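Local coordinates for protein intimin (Escherichia coli, PDB 6TPL) that probably serves in cell adhesion, its two outer-surface Ig-like domains forming a constitutively extended juncture in the passenger of this bacterial adhesin, at residues 22-27 against 96-101; 41-46 against 55-60; 123-128 against 163-168; 146-151 against 168-173. One frame throughout, in Å; residues are numbered along the deposited sequence.

Contact 1: residues 22-27 against 96-101; sequences EAITYT and VIFVDQ. With MG (magnesium ion), chain E.
I24 and V96 meet tip to tip in the interior of the first Ig-like domain, with I24 CD1 3.6 Å from V96 CG2 and nearly as close to the V96 CB. Their strands, 24-27 and 96-99, run antiparallel but lie in different sheets; their axes come no closer than 10.3 Å, and side chains alone bridge the gap. I24 spans it as an extended chain: CG1 stands anti to the carbonyl carbon (chi1 -60°) and chi2 near 180° carries CD1 straight on toward the opposite strand. That one methyl serves two partners, since F98 CZ lies 3.9 Å from I24 CD1, with the ring meeting the methyl obliquely. At the ring's edge, near its plane, E22 O lies 4.4 Å from F98 CE1. Y26 and V96 approach each other from opposite directions, the Y26 OH ending 3.3 Å from V96 CG2 and 3.5 Å from V96 CG1. Around this group F9 packs on the Y26 ring, while A16, L70 and V78 border F98. At the margin the extended E22 side chain brings OE1 to a magnesium ion, 2.0 Å away, which also binds three waters; OE2 is hydrogen-bonded to the backbone N of K17, and K13 NZ bonds OE1. The absence of any hydrogen bond between the segments implies that the two sheets meet here through close packing of mainly apolar groups, with the Y26 hydroxyl against the V96 methyls, while the charged carboxylate and the metal lie at the border.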
loop_
_atom_site.group_PDB
_atom_site.type_symbol
_atom_site.label_atom_id
_atom_site.label_comp_id
_atom_site.label_asym_id
_atom_site.label_seq_id
_atom_site.Cartn_x
_atom_site.Cartn_y
_atom_site.Cartn_z
ATOM N N GLU A 22 6.529 1.106 17.210
ATOM C CA GLU A 22 7.059 0.341 16.088
ATOM C C GLU A 22 7.147 1.229 14.855
ATOM O O GLU A 22 6.218 1.985 14.554
ATOM C CB GLU A 22 6.185 -0.878 15.792
ATOM C CG GLU A 22 6.750 -1.744 14.676
ATOM C CD GLU A 22 5.980 -3.033 14.472
ATOM O OE1 GLU A 22 6.459 -3.896 13.706
ATOM O OE2 GLU A 22 4.901 -3.185 15.077
ATOM N N ALA A 23 8.265 1.139 14.142
ATOM C CA ALA A 23 8.530 1.997 12.999
ATOM C C ALA A 23 8.432 1.207 11.703
ATOM O O ALA A 23 8.868 0.053 11.629
ATOM C CB ALA A 23 9.914 2.641 13.106
ATOM N N ILE A 24 7.838 1.832 10.689
ATOM C CA ILE A 24 7.936 1.383 9.304
ATOM C C ILE A 24 8.960 2.273 8.609
ATOM O O ILE A 24 8.825 3.502 8.611
ATOM C CB ILE A 24 6.576 1.449 8.592
ATOM C CG1 ILE A 24 5.558 0.548 9.303
ATOM C CG2 ILE A 24 6.717 1.021 7.144
ATOM C CD1 ILE A 24 4.188 0.539 8.655
ATOM N N THR A 25 9.985 1.664 8.014
ATOM C CA THR A 25 11.078 2.413 7.404
ATOM C C THR A 25 10.935 2.391 5.884
ATOM O O THR A 25 10.879 1.318 5.275
ATOM C CB THR A 25 12.434 1.846 7.828
ATOM O OG1 THR A 25 12.588 1.969 9.248
ATOM C CG2 THR A 25 13.565 2.601 7.133
ATOM N N TYR A 26 10.876 3.576 5.282
ATOM C CA TYR A 26 10.758 3.736 3.840
ATOM C C TYR A 26 12.119 4.051 3.231
ATOM O O TYR A 26 12.944 4.731 3.841
ATOM C CB TYR A 26 9.795 4.873 3.480
ATOM C CG TYR A 26 8.345 4.632 3.831
ATOM C CD1 TYR A 26 7.892 4.782 5.134
ATOM C CD2 TYR A 26 7.428 4.286 2.855
ATOM C CE1 TYR A 26 6.566 4.568 5.460
ATOM C CE2 TYR A 26 6.098 4.075 3.170
ATOM C CZ TYR A 26 5.673 4.218 4.471
ATOM O OH TYR A 26 4.350 4.006 4.795
ATOM N N THR A 27 12.344 3.577 2.009
ATOM C CA THR A 27 13.545 3.914 1.250
ATOM C C THR A 27 13.128 4.486 -0.097
ATOM O O THR A 27 12.420 3.824 -0.864
ATOM C CB THR A 27 14.455 2.695 1.047
ATOM O OG1 THR A 27 14.878 2.181 2.317
ATOM C CG2 THR A 27 15.685 3.083 0.220
ATOM N N VAL A 96 0.324 1.475 3.889
ATOM C CA VAL A 96 0.653 0.570 4.984
ATOM C C VAL A 96 -0.459 0.690 6.018
ATOM O O VAL A 96 -1.273 1.611 5.976
ATOM C CB VAL A 96 2.027 0.865 5.615
ATOM C CG1 VAL A 96 3.121 0.787 4.560
ATOM C CG2 VAL A 96 2.024 2.219 6.318
ATOM N N ILE A 97 -0.487 -0.249 6.958
ATOM C CA ILE A 97 -1.541 -0.307 7.963
ATOM C C ILE A 97 -0.915 -0.400 9.349
ATOM O O ILE A 97 0.035 -1.159 9.564
ATOM C CB ILE A 97 -2.483 -1.507 7.739
ATOM C CG1 ILE A 97 -3.268 -1.351 6.437
ATOM C CG2 ILE A 97 -3.427 -1.662 8.922
ATOM C CD1 ILE A 97 -4.023 -2.600 6.028
ATOM N N PHE A 98 -1.473 0.352 10.293
ATOM C CA PHE A 98 -1.180 0.207 11.713
ATOM C C PHE A 98 -2.363 -0.474 12.383
ATOM O O PHE A 98 -3.517 -0.101 12.147
ATOM C CB PHE A 98 -0.892 1.565 12.344
ATOM C CG PHE A 98 0.358 2.203 11.824
ATOM C CD1 PHE A 98 1.575 1.961 12.435
ATOM C CD2 PHE A 98 0.320 3.027 10.715
ATOM C CE1 PHE A 98 2.734 2.540 11.960
ATOM C CE2 PHE A 98 1.475 3.613 10.235
ATOM C CZ PHE A 98 2.682 3.367 10.857
ATOM N N VAL A 99 -2.082 -1.491 13.186
ATOM C CA VAL A 99 -3.128 -2.355 13.707
ATOM C C VAL A 99 -3.099 -2.342 15.227
ATOM O O VAL A 99 -2.066 -2.086 15.855
ATOM C CB VAL A 99 -2.992 -3.806 13.193
ATOM C CG1 VAL A 99 -3.232 -3.881 11.696
ATOM C CG2 VAL A 99 -1.615 -4.364 13.560
ATOM N N ASP A 100 -4.263 -2.619 15.809
ATOM C CA ASP A 100 -4.379 -3.021 17.205
ATOM C C ASP A 100 -4.002 -4.495 17.290
ATOM O O ASP A 100 -4.735 -5.358 16.797
ATOM C CB ASP A 100 -5.797 -2.779 17.714
ATOM C CG ASP A 100 -5.970 -3.166 19.173
ATOM O OD1 ASP A 100 -5.168 -3.978 19.682
ATOM O OD2 ASP A 100 -6.914 -2.665 19.812
ATOM N N GLN A 101 -2.859 -4.787 17.911
ATOM C CA GLN A 101 -2.352 -6.153 17.930
ATOM C C GLN A 101 -3.300 -7.113 18.634
ATOM O O GLN A 101 -3.200 -8.326 18.421
ATOM C CB GLN A 101 -0.984 -6.194 18.606
ATOM C CG GLN A 101 -1.017 -5.769 20.065
ATOM C CD GLN A 101 0.363 -5.590 20.661
ATOM O OE1 GLN A 101 0.697 -4.519 21.167
ATOM N NE2 GLN A 101 1.170 -6.641 20.612
HETATM MG MG MG E . 6.570 -5.668 12.846
HETATM O O HOH W 1 6.060 -8.010 12.994
HETATM O O HOH W 2 5.188 -5.406 10.893
HETATM O O HOH W 3 8.352 -6.839 11.413
#

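Contact 2: residues 41-46 against 55-60; sequences PVSFNI and ANSANT
V42 and A58 form the centre of a short antiparallel ladder, a hydrogen-bonded pair in which V42 N donates to A58 O at 2.7 Å and A58 N returns a bond to V42 O at 2.9 Å. One step on, F44 N reaches N56 O, again at 2.9 Å, but from well above that carbonyl's plane, where the 55-60 segment leaves strand geometry. The V42 carbonyl oxygen is used further: the CA-H of S57 points at it, 3.1 Å from CA to O, and it sits over one face of the F44 ring, offset toward the rim. The inward side is tight and apolar. A chi1 of -54° sets the ring beside the F44 backbone N and turns its edge to A58, with F44 CE1 3.8 Å from the A58 CB, while V42 CG2 meets T60 CG2 at about a right angle. Beneath them A28, V30, A66, V68 and A82 supply the other walls, and T60 OG1 is hydrogen-bonded to Q37 O. The outward side, with P41, S43, S57 and N59, is looser and largely polar. N59 lays its OD1 obliquely against the P41 ring, 3.3 Å from P41 CA, without a hydrogen bond. A water joins the end of the ladder, donating at 2.8 Å to F44 O and more loosely to N56 OD1. Apolar side chains turned into the core and mostly polar ones turned outward fit a sheet of an Ig-like beta sandwich, in which 57-59 is the outermost strand of its sheet within the chain, beside 41-48.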
loop_
_atom_site.group_PDB
_atom_site.type_symbol
_atom_site.label_atom_id
_atom_site.label_comp_id
_atom_site.label_asym_id
_atom_site.label_seq_id
_atom_site.Cartn_x
_atom_site.Cartn_y
_atom_site.Cartn_z
ATOM N N PRO A 41 18.045 16.155 -2.075
ATOM C CA PRO A 41 16.991 16.181 -1.046
ATOM C C PRO A 41 15.709 15.521 -1.539
ATOM O O PRO A 41 15.198 15.841 -2.613
ATOM C CB PRO A 41 16.793 17.680 -0.774
ATOM C CG PRO A 41 17.280 18.371 -2.016
ATOM C CD PRO A 41 18.373 17.500 -2.583
ATOM N N VAL A 42 15.200 14.585 -0.742
ATOM C CA VAL A 42 13.936 13.906 -1.000
ATOM C C VAL A 42 12.931 14.384 0.037
ATOM O O VAL A 42 13.199 14.317 1.241
ATOM C CB VAL A 42 14.093 12.376 -0.941
ATOM C CG1 VAL A 42 12.748 11.699 -1.196
ATOM C CG2 VAL A 42 15.132 11.894 -1.949
ATOM N N SER A 43 11.783 14.867 -0.425
ATOM C CA SER A 43 10.730 15.364 0.453
ATOM C C SER A 43 9.711 14.260 0.713
ATOM O O SER A 43 9.222 13.628 -0.227
ATOM C CB SER A 43 10.036 16.580 -0.161
ATOM O OG SER A 43 10.932 17.673 -0.318
ATOM N N PHE A 44 9.384 14.048 1.982
ATOM C CA PHE A 44 8.440 13.019 2.394
ATOM C C PHE A 44 7.177 13.659 2.961
ATOM O O PHE A 44 7.246 14.639 3.709
ATOM C CB PHE A 44 9.061 12.093 3.441
ATOM C CG PHE A 44 10.369 11.493 3.019
ATOM C CD1 PHE A 44 11.549 11.846 3.655
ATOM C CD2 PHE A 44 10.417 10.570 1.989
ATOM C CE1 PHE A 44 12.758 11.285 3.269
ATOM C CE2 PHE A 44 11.617 10.007 1.599
ATOM C CZ PHE A 44 12.787 10.366 2.236
ATOM N N ASN A 45 6.023 13.094 2.612
ATOM C CA ASN A 45 4.746 13.639 3.049
ATOM C C ASN A 45 3.760 12.520 3.347
ATOM O O ASN A 45 3.736 11.499 2.651
ATOM C CB ASN A 45 4.125 14.564 1.991
ATOM C CG ASN A 45 4.832 15.898 1.887
ATOM O OD1 ASN A 45 5.629 16.123 0.978
ATOM N ND2 ASN A 45 4.525 16.800 2.809
ATOM N N ILE A 46 2.940 12.731 4.374
ATOM C CA ILE A 46 1.807 11.854 4.654
ATOM C C ILE A 46 0.644 12.325 3.788
ATOM O O ILE A 46 0.046 13.372 4.049
ATOM C CB ILE A 46 1.432 11.868 6.139
ATOM C CG1 ILE A 46 2.579 11.312 6.981
ATOM C CG2 ILE A 46 0.170 11.046 6.367
ATOM C CD1 ILE A 46 2.373 11.405 8.475
ATOM N N ALA A 55 11.066 12.584 9.580
ATOM C CA ALA A 55 11.669 13.699 8.871
ATOM C C ALA A 55 10.799 14.051 7.677
ATOM O O ALA A 55 10.059 13.210 7.159
ATOM C CB ALA A 55 13.093 13.368 8.404
ATOM N N ASN A 56 10.897 15.306 7.247
ATOM C CA ASN A 56 10.147 15.799 6.103
ATOM C C ASN A 56 11.010 15.937 4.857
ATOM O O ASN A 56 10.467 16.112 3.760
ATOM C CB ASN A 56 9.515 17.149 6.446
ATOM C CG ASN A 56 8.899 17.165 7.832
ATOM O OD1 ASN A 56 8.042 16.341 8.155
ATOM N ND2 ASN A 56 9.345 18.098 8.667
ATOM N N SER A 57 12.330 15.852 4.998
ATOM C CA SER A 57 13.226 15.966 3.858
ATOM C C SER A 57 14.586 15.414 4.249
ATOM O O SER A 57 15.162 15.841 5.255
ATOM C CB SER A 57 13.350 17.422 3.404
ATOM O OG SER A 57 14.398 17.571 2.465
ATOM N N ALA A 58 15.094 14.479 3.447
ATOM C CA ALA A 58 16.379 13.847 3.694
ATOM C C ALA A 58 17.120 13.695 2.377
ATOM O O ALA A 58 16.514 13.491 1.322
ATOM C CB ALA A 58 16.210 12.481 4.368
ATOM N N ASN A 59 18.439 13.799 2.448
ATOM C CA ASN A 59 19.274 13.697 1.263
ATOM C C ASN A 59 19.663 12.247 1.020
ATOM O O ASN A 59 19.880 11.481 1.965
ATOM C CB ASN A 59 20.526 14.564 1.413
ATOM C CG ASN A 59 20.193 16.016 1.669
ATOM O OD1 ASN A 59 19.622 16.695 0.814
ATOM N ND2 ASN A 59 20.559 16.506 2.845
ATOM N N THR A 60 19.732 11.876 -0.255
ATOM C CA THR A 60 20.210 10.553 -0.621
ATOM C C THR A 60 21.674 10.402 -0.234
ATOM O O THR A 60 22.429 11.375 -0.169
ATOM C CB THR A 60 20.035 10.321 -2.120
ATOM O OG1 THR A 60 20.816 11.271 -2.853
ATOM C CG2 THR A 60 18.568 10.450 -2.509
HETATM O O HOH W 4 5.909 16.047 5.700
#

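Contact 3: residues 123-128 against 163-168; sequences AITYTV and YAKVTL
Y126 and L168 lie on the inward face of an antiparallel ladder, and the tyrosine can be followed outward atom by atom. Its CB sits 4.3 Å from V166 CG2 and 4.0 Å from V166 O. A chi1 of -65° turns CG away from the Y126 carbonyl, the ring slants toward L168, and V166 O and the L168 CB both lie at its edge, near its plane. Y126 CE1 comes within 3.8 Å of L168 CB. At the tip, Y126 OH touches L168 CD2, at 3.8 Å. Six backbone hydrogen bonds pair the two strands, of which Y126 N to V166 O is nearly straight (172°). On the outward face T125 and T167 stand side by side, OG1 of T125 3.6 Å from CG2 of T167, and T127 CG2 rests on Y163 CD2 at 3.6 Å, oblique to that ring. Strand 124-132 thus lies between 163-169 and 105-111, with T127 pairing its backbone to K110 on the far edge. The inward side chains cross to the second sheet of the sandwich: Y126 packs on V178 and V194, V128 on A180, and L168 on F196.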
loop_
_atom_site.group_PDB
_atom_site.type_symbol
_atom_site.label_atom_id
_atom_site.label_comp_id
_atom_site.label_asym_id
_atom_site.label_seq_id
_atom_site.Cartn_x
_atom_site.Cartn_y
_atom_site.Cartn_z
ATOM N N ALA A 123 -8.355 -11.068 -15.320
ATOM C CA ALA A 123 -8.657 -10.892 -13.906
ATOM C C ALA A 123 -7.474 -10.308 -13.143
ATOM O O ALA A 123 -6.317 -10.672 -13.380
ATOM C CB ALA A 123 -9.072 -12.227 -13.277
ATOM N N ILE A 124 -7.781 -9.388 -12.230
ATOM C CA ILE A 124 -6.822 -8.873 -11.259
ATOM C C ILE A 124 -7.088 -9.551 -9.926
ATOM O O ILE A 124 -8.234 -9.602 -9.463
ATOM C CB ILE A 124 -6.916 -7.344 -11.139
ATOM C CG1 ILE A 124 -6.381 -6.697 -12.423
ATOM C CG2 ILE A 124 -6.123 -6.869 -9.931
ATOM C CD1 ILE A 124 -6.629 -5.222 -12.534
ATOM N N THR A 125 -6.038 -10.083 -9.313
ATOM C CA THR A 125 -6.161 -10.859 -8.089
ATOM C C THR A 125 -5.763 -9.993 -6.899
ATOM O O THR A 125 -4.695 -9.370 -6.905
ATOM C CB THR A 125 -5.289 -12.117 -8.142
ATOM O OG1 THR A 125 -5.635 -12.901 -9.289
ATOM C CG2 THR A 125 -5.489 -12.952 -6.877
ATOM N N TYR A 126 -6.634 -9.943 -5.895
ATOM C CA TYR A 126 -6.392 -9.210 -4.660
ATOM C C TYR A 126 -6.207 -10.206 -3.530
ATOM O O TYR A 126 -7.003 -11.139 -3.392
ATOM C CB TYR A 126 -7.554 -8.276 -4.324
ATOM C CG TYR A 126 -7.756 -7.156 -5.306
ATOM C CD1 TYR A 126 -8.441 -7.364 -6.494
ATOM C CD2 TYR A 126 -7.270 -5.889 -5.041
ATOM C CE1 TYR A 126 -8.629 -6.343 -7.397
ATOM C CE2 TYR A 126 -7.450 -4.857 -5.934
ATOM C CZ TYR A 126 -8.132 -5.089 -7.114
ATOM O OH TYR A 126 -8.320 -4.071 -8.013
ATOM N N THR A 127 -5.183 -9.990 -2.708
ATOM C CA THR A 127 -4.867 -10.876 -1.596
ATOM C C THR A 127 -4.769 -10.046 -0.324
ATOM O O THR A 127 -3.955 -9.121 -0.241
ATOM C CB THR A 127 -3.566 -11.638 -1.854
ATOM O OG1 THR A 127 -3.678 -12.392 -3.073
ATOM C CG2 THR A 127 -3.253 -12.586 -0.705
ATOM N N VAL A 128 -5.609 -10.373 0.653
ATOM C CA VAL A 128 -5.628 -9.716 1.953
ATOM C C VAL A 128 -5.078 -10.690 2.984
ATOM O O VAL A 128 -5.276 -11.906 2.881
ATOM C CB VAL A 128 -7.052 -9.266 2.335
ATOM C CG1 VAL A 128 -7.133 -8.982 3.820
ATOM C CG2 VAL A 128 -7.456 -8.054 1.518
ATOM N N TYR A 163 -4.578 -15.637 4.727
ATOM C CA TYR A 163 -4.841 -15.000 3.446
ATOM C C TYR A 163 -6.244 -15.297 2.939
ATOM O O TYR A 163 -6.738 -16.423 3.055
ATOM C CB TYR A 163 -3.833 -15.457 2.390
ATOM C CG TYR A 163 -2.418 -15.019 2.652
ATOM C CD1 TYR A 163 -1.456 -15.930 3.057
ATOM C CD2 TYR A 163 -2.043 -13.698 2.493
ATOM C CE1 TYR A 163 -0.157 -15.536 3.296
ATOM C CE2 TYR A 163 -0.752 -13.290 2.732
ATOM C CZ TYR A 163 0.191 -14.213 3.132
ATOM O OH TYR A 163 1.482 -13.812 3.368
ATOM N N ALA A 164 -6.867 -14.270 2.359
ATOM C CA ALA A 164 -8.111 -14.378 1.613
ATOM C C ALA A 164 -7.883 -13.704 0.270
ATOM O O ALA A 164 -7.247 -12.649 0.207
ATOM C CB ALA A 164 -9.276 -13.711 2.347
ATOM N N LYS A 165 -8.383 -14.307 -0.805
ATOM C CA LYS A 165 -8.194 -13.735 -2.128
ATOM C C LYS A 165 -9.490 -13.750 -2.921
ATOM O O LYS A 165 -10.329 -14.640 -2.769
ATOM C CB LYS A 165 -7.102 -14.474 -2.924
ATOM C CG LYS A 165 -7.422 -15.918 -3.305
ATOM C CD LYS A 165 -6.336 -16.474 -4.222
ATOM C CE LYS A 165 -6.692 -17.837 -4.782
ATOM N NZ LYS A 165 -5.656 -18.325 -5.736
ATOM N N VAL A 166 -9.632 -12.739 -3.778
ATOM C CA VAL A 166 -10.705 -12.659 -4.760
ATOM C C VAL A 166 -10.095 -12.143 -6.053
ATOM O O VAL A 166 -9.013 -11.551 -6.059
ATOM C CB VAL A 166 -11.862 -11.739 -4.314
ATOM C CG1 VAL A 166 -12.542 -12.297 -3.075
ATOM C CG2 VAL A 166 -11.363 -10.309 -4.088
ATOM N N THR A 167 -10.802 -12.370 -7.156
ATOM C CA THR A 167 -10.412 -11.829 -8.449
ATOM C C THR A 167 -11.455 -10.822 -8.913
ATOM O O THR A 167 -12.617 -10.860 -8.498
ATOM C CB THR A 167 -10.249 -12.924 -9.509
ATOM O OG1 THR A 167 -11.450 -13.693 -9.624
ATOM C CG2 THR A 167 -9.087 -13.837 -9.161
ATOM N N LEU A 168 -11.022 -9.921 -9.791
ATOM C CA LEU A 168 -11.856 -8.850 -10.318
ATOM C C LEU A 168 -11.715 -8.808 -11.830
ATOM O O LEU A 168 -10.594 -8.749 -12.351
ATOM C CB LEU A 168 -11.463 -7.497 -9.718
ATOM C CG LEU A 168 -12.240 -6.261 -10.194
ATOM C CD1 LEU A 168 -13.616 -6.248 -9.546
ATOM C CD2 LEU A 168 -11.464 -4.990 -9.889
#

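Contact 4: residues 146-151 against 168-173; sequences TTLGKL and LTSTTP
K150 and T169 pair through two backbone hydrogen bonds, K150 N to T169 O at 2.8 Å and T169 N to K150 O at 3.1 Å, the two direct hydrogen bonds between the segments. Next to them L168 pushes its CD1 into the bend formed by 146-151. That methyl lies 3.5 Å from L148 O and 3.9 Å from L151 CD2, with T146 crossing it at an angle. Farther along, L148 takes over: a chi1 of 172° puts CG opposite the L148 nitrogen and sends the isobutyl group over residues 170-173, where CD1 sits 3.5 Å from T172 OG1 and also touches S170 OG. G149, whose CA lies over S170 CB and T169 O, turns the chain between these two leucine contacts with a positive phi of 93°, a conformation suited to glycine. A second shell of side-chain bonds spans both bends. T146 OG1 donates to L148 O at 2.8 Å, from above the carbonyl plane, and S176 OG bonds the same oxygen, the one that faces L168. S170 OG gives a short 2.6 Å bond to T172 O, in plane on a lone pair, and spans the turn under L148. At the outer edge a water donates to K150 O at 2.6 Å and bridges to T169 OG1. Strand 150-151 is thus a short addition on the far side of 163-169 from strand 124-132; S170 bonds its backbone to G120 and packs on F196, and T147 is tied to L177 in strand 174-181.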
loop_
_atom_site.group_PDB
_atom_site.type_symbol
_atom_site.label_atom_id
_atom_site.label_comp_id
_atom_site.label_asym_id
_atom_site.label_seq_id
_atom_site.Cartn_x
_atom_site.Cartn_y
_atom_site.Cartn_z
ATOM N N THR A 146 -16.172 -3.259 -4.599
ATOM C CA THR A 146 -15.493 -2.613 -5.715
ATOM C C THR A 146 -16.347 -1.478 -6.263
ATOM O O THR A 146 -17.572 -1.477 -6.124
ATOM C CB THR A 146 -15.178 -3.608 -6.842
ATOM O OG1 THR A 146 -14.354 -2.979 -7.835
ATOM C CG2 THR A 146 -16.465 -4.111 -7.497
ATOM N N THR A 147 -15.678 -0.510 -6.892
ATOM C CA THR A 147 -16.346 0.588 -7.581
ATOM C C THR A 147 -16.545 0.319 -9.066
ATOM O O THR A 147 -17.231 1.097 -9.736
ATOM C CB THR A 147 -15.548 1.888 -7.424
ATOM O OG1 THR A 147 -14.255 1.749 -8.026
ATOM C CG2 THR A 147 -15.371 2.235 -5.958
ATOM N N LEU A 148 -15.955 -0.749 -9.595
ATOM C CA LEU A 148 -16.048 -1.080 -11.008
ATOM C C LEU A 148 -15.749 -2.563 -11.172
ATOM O O LEU A 148 -14.801 -3.082 -10.576
ATOM C CB LEU A 148 -15.072 -0.244 -11.845
ATOM C CG LEU A 148 -14.966 -0.647 -13.320
ATOM C CD1 LEU A 148 -16.311 -0.443 -14.017
ATOM C CD2 LEU A 148 -13.857 0.118 -14.022
ATOM N N GLY A 149 -16.562 -3.236 -11.962
ATOM C CA GLY A 149 -16.293 -4.618 -12.295
ATOM C C GLY A 149 -16.984 -5.601 -11.376
ATOM O O GLY A 149 -17.799 -5.259 -10.514
ATOM N N LYS A 150 -16.629 -6.868 -11.579
ATOM C CA LYS A 150 -17.284 -7.994 -10.929
ATOM C C LYS A 150 -16.268 -8.760 -10.098
ATOM O O LYS A 150 -15.285 -9.283 -10.635
ATOM C CB LYS A 150 -17.925 -8.913 -11.973
ATOM C CG LYS A 150 -18.600 -10.161 -11.421
ATOM C CD LYS A 150 -19.153 -11.004 -12.568
ATOM C CE LYS A 150 -19.901 -12.225 -12.067
ATOM N NZ LYS A 150 -20.486 -13.011 -13.186
ATOM N N LEU A 151 -16.511 -8.834 -8.796
ATOM C CA LEU A 151 -15.665 -9.611 -7.904
ATOM C C LEU A 151 -16.081 -11.077 -7.929
ATOM O O LEU A 151 -17.267 -11.404 -8.055
ATOM C CB LEU A 151 -15.761 -9.069 -6.475
ATOM C CG LEU A 151 -15.125 -7.723 -6.148
ATOM C CD1 LEU A 151 -15.705 -7.175 -4.854
ATOM C CD2 LEU A 151 -13.618 -7.864 -6.028
ATOM N N LEU A 168 -11.022 -9.921 -9.791
ATOM C CA LEU A 168 -11.856 -8.850 -10.318
ATOM C C LEU A 168 -11.715 -8.808 -11.830
ATOM O O LEU A 168 -10.594 -8.749 -12.351
ATOM C CB LEU A 168 -11.463 -7.497 -9.718
ATOM C CG LEU A 168 -12.240 -6.261 -10.194
ATOM C CD1 LEU A 168 -13.616 -6.248 -9.546
ATOM C CD2 LEU A 168 -11.464 -4.990 -9.889
ATOM N N THR A 169 -12.846 -8.850 -12.528
ATOM C CA THR A 169 -12.892 -8.624 -13.965
ATOM C C THR A 169 -13.813 -7.447 -14.257
ATOM O O THR A 169 -14.561 -6.984 -13.394
ATOM C CB THR A 169 -13.384 -9.866 -14.723
ATOM O OG1 THR A 169 -14.695 -10.220 -14.260
ATOM C CG2 THR A 169 -12.430 -11.026 -14.519
ATOM N N SER A 170 -13.767 -6.960 -15.494
ATOM C CA SER A 170 -14.665 -5.889 -15.900
ATOM C C SER A 170 -14.896 -5.957 -17.403
ATOM O O SER A 170 -13.957 -6.155 -18.182
ATOM C CB SER A 170 -14.121 -4.509 -15.520
ATOM O OG SER A 170 -15.024 -3.473 -15.900
ATOM N N THR A 171 -16.155 -5.792 -17.798
ATOM C CA THR A 171 -16.521 -5.683 -19.202
ATOM C C THR A 171 -16.503 -4.244 -19.707
ATOM O O THR A 171 -16.742 -4.019 -20.895
ATOM C CB THR A 171 -17.911 -6.281 -19.449
ATOM O OG1 THR A 171 -18.893 -5.578 -18.679
ATOM C CG2 THR A 171 -17.938 -7.752 -19.069
ATOM N N THR A 172 -16.232 -3.266 -18.844
ATOM C CA THR A 172 -16.135 -1.876 -19.265
ATOM C C THR A 172 -14.860 -1.257 -18.715
ATOM O O THR A 172 -14.377 -1.653 -17.647
ATOM C CB THR A 172 -17.346 -1.049 -18.794
ATOM O OG1 THR A 172 -17.322 -0.919 -17.363
ATOM C CG2 THR A 172 -18.646 -1.711 -19.212
ATOM N N PRO A 173 -14.291 -0.284 -19.421
ATOM C CA PRO A 173 -13.031 0.319 -18.981
ATOM C C PRO A 173 -13.235 1.326 -17.859
ATOM O O PRO A 173 -14.318 1.880 -17.668
ATOM C CB PRO A 173 -12.515 1.019 -20.244
ATOM C CG PRO A 173 -13.784 1.423 -20.966
ATOM C CD PRO A 173 -14.789 0.319 -20.673
HETATM O O HOH W 5 -15.040 -11.625 -11.735
#

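Overall arrangement
From the N terminus, contact 1 closes the widest loop, bringing strand 24-32 against 91-99 and so joining the two sheets of the first Ig-like domain. Contact 2 is nested inside that loop and closes a short one at the edge of the sheet that holds 91-99, its centre about 18 Å from that of contact 1. The chain then enters the second domain, where contact 3 pairs 124-132 with 163-169. Contact 4 crosses it: segment 146-151 lies within the loop closed by contact 3, and both contacts share L168. These two touch, A123 CB packing on T169 CG2, and they line up three neighbouring strands of one sheet. No contact of the first domain touches one of the second.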